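Local coordinates for pheromone cOB1/lipoprotein, YaeC family (Enterococcus faecalis, PDB 4EF1) that probably binds methionine for uptake as a substrate-binding lipoprotein, and is the apparent precursor of the pheromone cOB1, at residues V86-Q97 with R116-L126. Sequence-based numbering, arbitrary orientation. Where two conformers were deposited one is given.
With MSE (selenomethionine), chain C.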
loop_
_atom_site.group_PDB
_atom_site.type_symbol
_atom_site.label_atom_id
_atom_site.label_comp_id
_atom_site.label_asym_id
_atom_site.label_seq_id
_atom_site.Cartn_x
_atom_site.Cartn_y
_atom_site.Cartn_z
ATOM N N VAL A 86 -2.920 6.855 -2.047
ATOM C CA VAL A 86 -4.149 6.103 -2.217
ATOM C C VAL A 86 -5.298 7.023 -2.693
ATOM O O VAL A 86 -5.420 8.200 -2.309
ATOM C CB VAL A 86 -4.516 5.384 -0.897
ATOM C CG1 VAL A 86 -4.966 6.401 0.155
ATOM C CG2 VAL A 86 -5.552 4.285 -1.125
ATOM N N GLY A 87 -6.122 6.475 -3.569
ATOM C CA GLY A 87 -7.274 7.193 -4.087
ATOM C C GLY A 87 -8.640 6.641 -3.736
ATOM O O GLY A 87 -8.796 5.446 -3.419
ATOM N N LEU A 88 -9.615 7.542 -3.818
ATOM C CA LEU A 88 -11.027 7.219 -3.780
ATOM C C LEU A 88 -11.457 7.263 -5.239
ATOM O O LEU A 88 -11.127 8.224 -5.956
ATOM C CB LEU A 88 -11.856 8.225 -2.963
ATOM C CG LEU A 88 -11.907 8.111 -1.435
ATOM C CD1 LEU A 88 -12.509 9.410 -0.892
ATOM C CD2 LEU A 88 -12.662 6.874 -0.934
ATOM N N TYR A 89 -12.241 6.248 -5.646
ATOM C CA TYR A 89 -12.711 6.066 -7.036
ATOM C C TYR A 89 -14.229 5.909 -7.086
ATOM O O TYR A 89 -14.848 5.439 -6.139
ATOM C CB TYR A 89 -12.045 4.838 -7.641
ATOM C CG TYR A 89 -10.521 4.869 -7.628
ATOM C CD1 TYR A 89 -9.802 4.531 -6.493
ATOM C CD2 TYR A 89 -9.808 5.170 -8.788
ATOM C CE1 TYR A 89 -8.414 4.555 -6.479
ATOM C CE2 TYR A 89 -8.420 5.193 -8.801
ATOM C CZ TYR A 89 -7.723 4.883 -7.664
ATOM O OH TYR A 89 -6.349 4.902 -7.671
ATOM N N SER A 90 -14.830 6.365 -8.183
ATOM C CA SER A 90 -16.290 6.265 -8.411
ATOM C C SER A 90 -16.558 6.414 -9.885
ATOM O O SER A 90 -16.008 7.296 -10.496
ATOM C CB SER A 90 -17.025 7.384 -7.703
ATOM O OG SER A 90 -18.448 7.351 -7.940
ATOM N N LYS A 91 -17.411 5.563 -10.429
ATOM C CA LYS A 91 -17.866 5.726 -11.773
ATOM C C LYS A 91 -19.001 6.756 -11.848
ATOM O O LYS A 91 -19.159 7.399 -12.872
ATOM C CB LYS A 91 -18.332 4.383 -12.349
ATOM C CG LYS A 91 -17.248 3.346 -12.499
ATOM C CD LYS A 91 -17.820 2.110 -13.165
ATOM C CE LYS A 91 -16.757 1.136 -13.610
ATOM N NZ LYS A 91 -17.464 0.071 -14.347
ATOM N N LYS A 92 -19.782 6.919 -10.783
ATOM C CA LYS A 92 -20.986 7.769 -10.827
ATOM C C LYS A 92 -20.734 9.227 -10.437
ATOM O O LYS A 92 -21.267 10.121 -11.057
ATOM C CB LYS A 92 -22.092 7.169 -9.973
ATOM C CG LYS A 92 -23.489 7.739 -10.237
ATOM C CD LYS A 92 -24.555 6.991 -9.402
ATOM C CE LYS A 92 -25.904 7.698 -9.435
ATOM N NZ LYS A 92 -27.037 7.029 -8.696
ATOM N N TYR A 93 -19.915 9.453 -9.420
ATOM C CA TYR A 93 -19.623 10.788 -8.937
ATOM C C TYR A 93 -18.173 11.158 -9.241
ATOM O O TYR A 93 -17.260 10.458 -8.821
ATOM C CB TYR A 93 -19.914 10.841 -7.436
ATOM C CG TYR A 93 -21.333 10.476 -7.128
ATOM C CD1 TYR A 93 -22.359 11.348 -7.434
ATOM C CD2 TYR A 93 -21.662 9.249 -6.537
ATOM C CE1 TYR A 93 -23.681 11.027 -7.143
ATOM C CE2 TYR A 93 -22.989 8.914 -6.257
ATOM C CZ TYR A 93 -23.986 9.799 -6.577
ATOM O OH TYR A 93 -25.302 9.519 -6.332
ATOM N N LYS A 94 -17.972 12.261 -9.963
ATOM C CA LYS A 94 -16.620 12.647 -10.437
ATOM C C LYS A 94 -15.862 13.623 -9.532
ATOM O O LYS A 94 -14.702 13.981 -9.825
ATOM C CB LYS A 94 -16.663 13.153 -11.878
ATOM C CG LYS A 94 -17.296 12.181 -12.855
ATOM C CD LYS A 94 -16.395 11.008 -13.222
ATOM C CE LYS A 94 -17.239 9.749 -13.425
ATOM N NZ LYS A 94 -16.515 8.581 -14.017
ATOM N N SER A 95 -16.520 14.070 -8.465
ATOM C CA SER A 95 -15.883 14.892 -7.433
ATOM C C SER A 95 -16.523 14.580 -6.114
ATOM O O SER A 95 -17.722 14.250 -6.065
ATOM C CB SER A 95 -16.063 16.401 -7.659
ATOM O OG SER A 95 -15.922 17.116 -6.414
ATOM N N LEU A 96 -15.752 14.735 -5.051
ATOM C CA LEU A 96 -16.283 14.526 -3.699
ATOM C C LEU A 96 -17.453 15.458 -3.415
ATOM O O LEU A 96 -18.419 15.042 -2.803
ATOM C CB LEU A 96 -15.203 14.698 -2.625
ATOM C CG LEU A 96 -14.159 13.585 -2.472
ATOM C CD1 LEU A 96 -13.014 13.875 -1.524
ATOM C CD2 LEU A 96 -14.793 12.286 -2.075
ATOM N N GLN A 97 -17.397 16.705 -3.910
ATOM C CA GLN A 97 -18.448 17.707 -3.622
ATOM C C GLN A 97 -19.832 17.347 -4.194
ATOM O O GLN A 97 -20.868 17.767 -3.642
ATOM C CB GLN A 97 -18.035 19.119 -4.085
ATOM C CG GLN A 97 -16.744 19.659 -3.487
ATOM C CD GLN A 97 -16.724 19.679 -1.945
ATOM O OE1 GLN A 97 -17.706 20.054 -1.299
ATOM N NE2 GLN A 97 -15.582 19.292 -1.362
ATOM N N ARG A 116 -6.189 7.127 6.182
ATOM C CA ARG A 116 -5.928 7.647 4.852
ATOM C C ARG A 116 -7.201 8.186 4.174
ATOM O O ARG A 116 -7.163 9.242 3.575
ATOM C CB ARG A 116 -5.273 6.570 4.005
ATOM C CG ARG A 116 -4.013 5.943 4.613
ATOM C CD ARG A 116 -3.370 4.867 3.784
ATOM N NE ARG A 116 -2.541 5.353 2.672
ATOM C CZ ARG A 116 -1.940 4.555 1.799
ATOM N NH1 ARG A 116 -1.992 3.225 1.946
ATOM N NH2 ARG A 116 -1.212 5.076 0.832
ATOM N N VAL A 117 -8.310 7.456 4.243
ATOM C CA VAL A 117 -9.582 7.971 3.729
ATOM C C VAL A 117 -10.030 9.163 4.584
ATOM O O VAL A 117 -10.550 10.151 4.051
ATOM C CB VAL A 117 -10.692 6.895 3.641
ATOM C CG1 VAL A 117 -11.235 6.581 5.041
ATOM C CG2 VAL A 117 -11.817 7.367 2.702
ATOM N N LEU A 118 -9.800 9.087 5.909
ATOM C CA LEU A 118 -10.123 10.190 6.800
ATOM C C LEU A 118 -9.305 11.470 6.444
ATOM O O LEU A 118 -9.892 12.555 6.424
ATOM C CB LEU A 118 -9.929 9.788 8.276
ATOM C CG LEU A 118 -10.901 8.739 8.847
ATOM C CD1 LEU A 118 -10.630 8.449 10.311
ATOM C CD2 LEU A 118 -12.338 9.193 8.702
ATOM N N THR A 119 -7.988 11.331 6.146
ATOM C CA THR A 119 -7.162 12.484 5.754
ATOM C C THR A 119 -7.629 13.020 4.386
ATOM O O THR A 119 -7.632 14.227 4.151
ATOM C CB THR A 119 -5.632 12.208 5.643
ATOM O OG1 THR A 119 -5.331 11.381 4.506
ATOM C CG2 THR A 119 -5.050 11.619 6.938
ATOM N N ILE A 120 -8.015 12.132 3.483
ATOM C CA ILE A 120 -8.511 12.592 2.161
ATOM C C ILE A 120 -9.789 13.476 2.366
ATOM O O ILE A 120 -9.864 14.581 1.880
ATOM C CB ILE A 120 -8.769 11.428 1.197
ATOM C CG1 ILE A 120 -7.447 10.803 0.734
ATOM C CG2 ILE A 120 -9.658 11.876 0.007
ATOM C CD1 ILE A 120 -7.615 9.452 0.077
ATOM N N LEU A 121 -10.752 12.967 3.139
ATOM C CA LEU A 121 -11.998 13.673 3.374
ATOM C C LEU A 121 -11.772 15.003 4.180
ATOM O O LEU A 121 -12.426 16.017 3.894
ATOM C CB LEU A 121 -13.034 12.758 4.051
ATOM C CG LEU A 121 -13.455 11.562 3.180
ATOM C CD1 LEU A 121 -14.234 10.555 4.003
ATOM C CD2 LEU A 121 -14.179 11.991 1.891
ATOM N N GLU A 122 -10.828 14.984 5.140
ATOM C CA GLU A 122 -10.407 16.205 5.842
ATOM C C GLU A 122 -9.782 17.240 4.881
ATOM O O GLU A 122 -10.152 18.423 4.912
ATOM C CB GLU A 122 -9.420 15.877 6.998
ATOM C CG GLU A 122 -9.010 17.085 7.828
ATOM C CD GLU A 122 -8.575 16.752 9.252
ATOM O OE1 GLU A 122 -7.761 15.852 9.426
ATOM O OE2 GLU A 122 -8.988 17.444 10.194
ATOM N N ASP A 123 -8.849 16.806 4.026
ATOM C CA ASP A 123 -8.224 17.717 3.041
ATOM C C ASP A 123 -9.278 18.354 2.147
ATOM O O ASP A 123 -9.185 19.536 1.836
ATOM C CB ASP A 123 -7.220 17.002 2.134
ATOM C CG ASP A 123 -6.015 16.472 2.870
ATOM O OD1 ASP A 123 -5.727 16.911 4.003
ATOM O OD2 ASP A 123 -5.364 15.592 2.265
ATOM N N ALA A 124 -10.301 17.579 1.782
ATOM C CA ALA A 124 -11.429 18.069 0.979
ATOM C C ALA A 124 -12.406 18.964 1.754
ATOM O O ALA A 124 -13.356 19.480 1.175
ATOM C CB ALA A 124 -12.222 16.896 0.403
ATOM N N GLY A 125 -12.237 19.077 3.067
ATOM C CA GLY A 125 -13.103 19.910 3.872
ATOM C C GLY A 125 -14.444 19.286 4.218
ATOM O O GLY A 125 -15.332 19.988 4.694
ATOM N N LEU A 126 -14.576 17.971 4.055
ATOM C CA LEU A 126 -15.872 17.243 4.335
ATOM C C LEU A 126 -15.989 16.678 5.733
ATOM O O LEU A 126 -17.090 16.428 6.180
ATOM C CB LEU A 126 -16.077 16.105 3.354
ATOM C CG LEU A 126 -16.265 16.565 1.888
ATOM C CD1 LEU A 126 -16.365 15.350 0.992
ATOM C CD2 LEU A 126 -17.500 17.468 1.805
HETATM N N MSE C 301 0.601 -1.384 -1.599
HETATM C CA MSE C 301 -0.371 -1.009 -0.496
HETATM C C MSE C 301 -0.411 0.497 -0.223
HETATM O O MSE C 301 0.649 1.139 -0.164
HETATM O OXT MSE C 301 -1.506 1.072 0.021
HETATM C CB MSE C 301 -0.099 -1.784 0.794
HETATM C CG MSE C 301 -1.137 -1.593 1.906
HETATM SE SE MSE C 301 -0.530 -2.388 3.550
HETATM C CE MSE C 301 -0.615 -4.315 3.054
#
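Arg116 NH1 is gripped by two acids at once: it donates to OXT of the bound selenomethionine at 2.9 Å, with an N-H...O angle of 152°, and forms a salt bridge with Asp113. Glu195 pairs with NE of the same guanidinium and also takes the backbone N-H of Val86, which ties the two segments together at the pocket. Val86 covers one face of the guanidinium, its CB 3.7 Å above the plane and offset to the rim, while the ligand carboxylate lies at the edge. The bend at chi3 (79°) swings the flat group across the valine, illustrating how an apolar side chain over one face and flanking carboxylates can together orient a ligand-binding arginine. Farther along, Leu88 splays its methyls, CD2 meeting Val117 CG2 at 3.8 Å and CD1 resting on Ile120 and Leu121. Leu96 CD1 rests on Ala124 CB (3.7 Å), and Leu96 CB meets Leu126 CD1. At the exposed end Gln97 NE2 makes a weak bond to Ala124 O (3.4 Å), beside the Schellman motif at Gly125. Helix residues 116-123 thus run at 79° to strand 87-89, whose sheet neighbours on either side, 172-175 and 193-194, extend the apolar surface under Ile120 with Leu174 and Ala193.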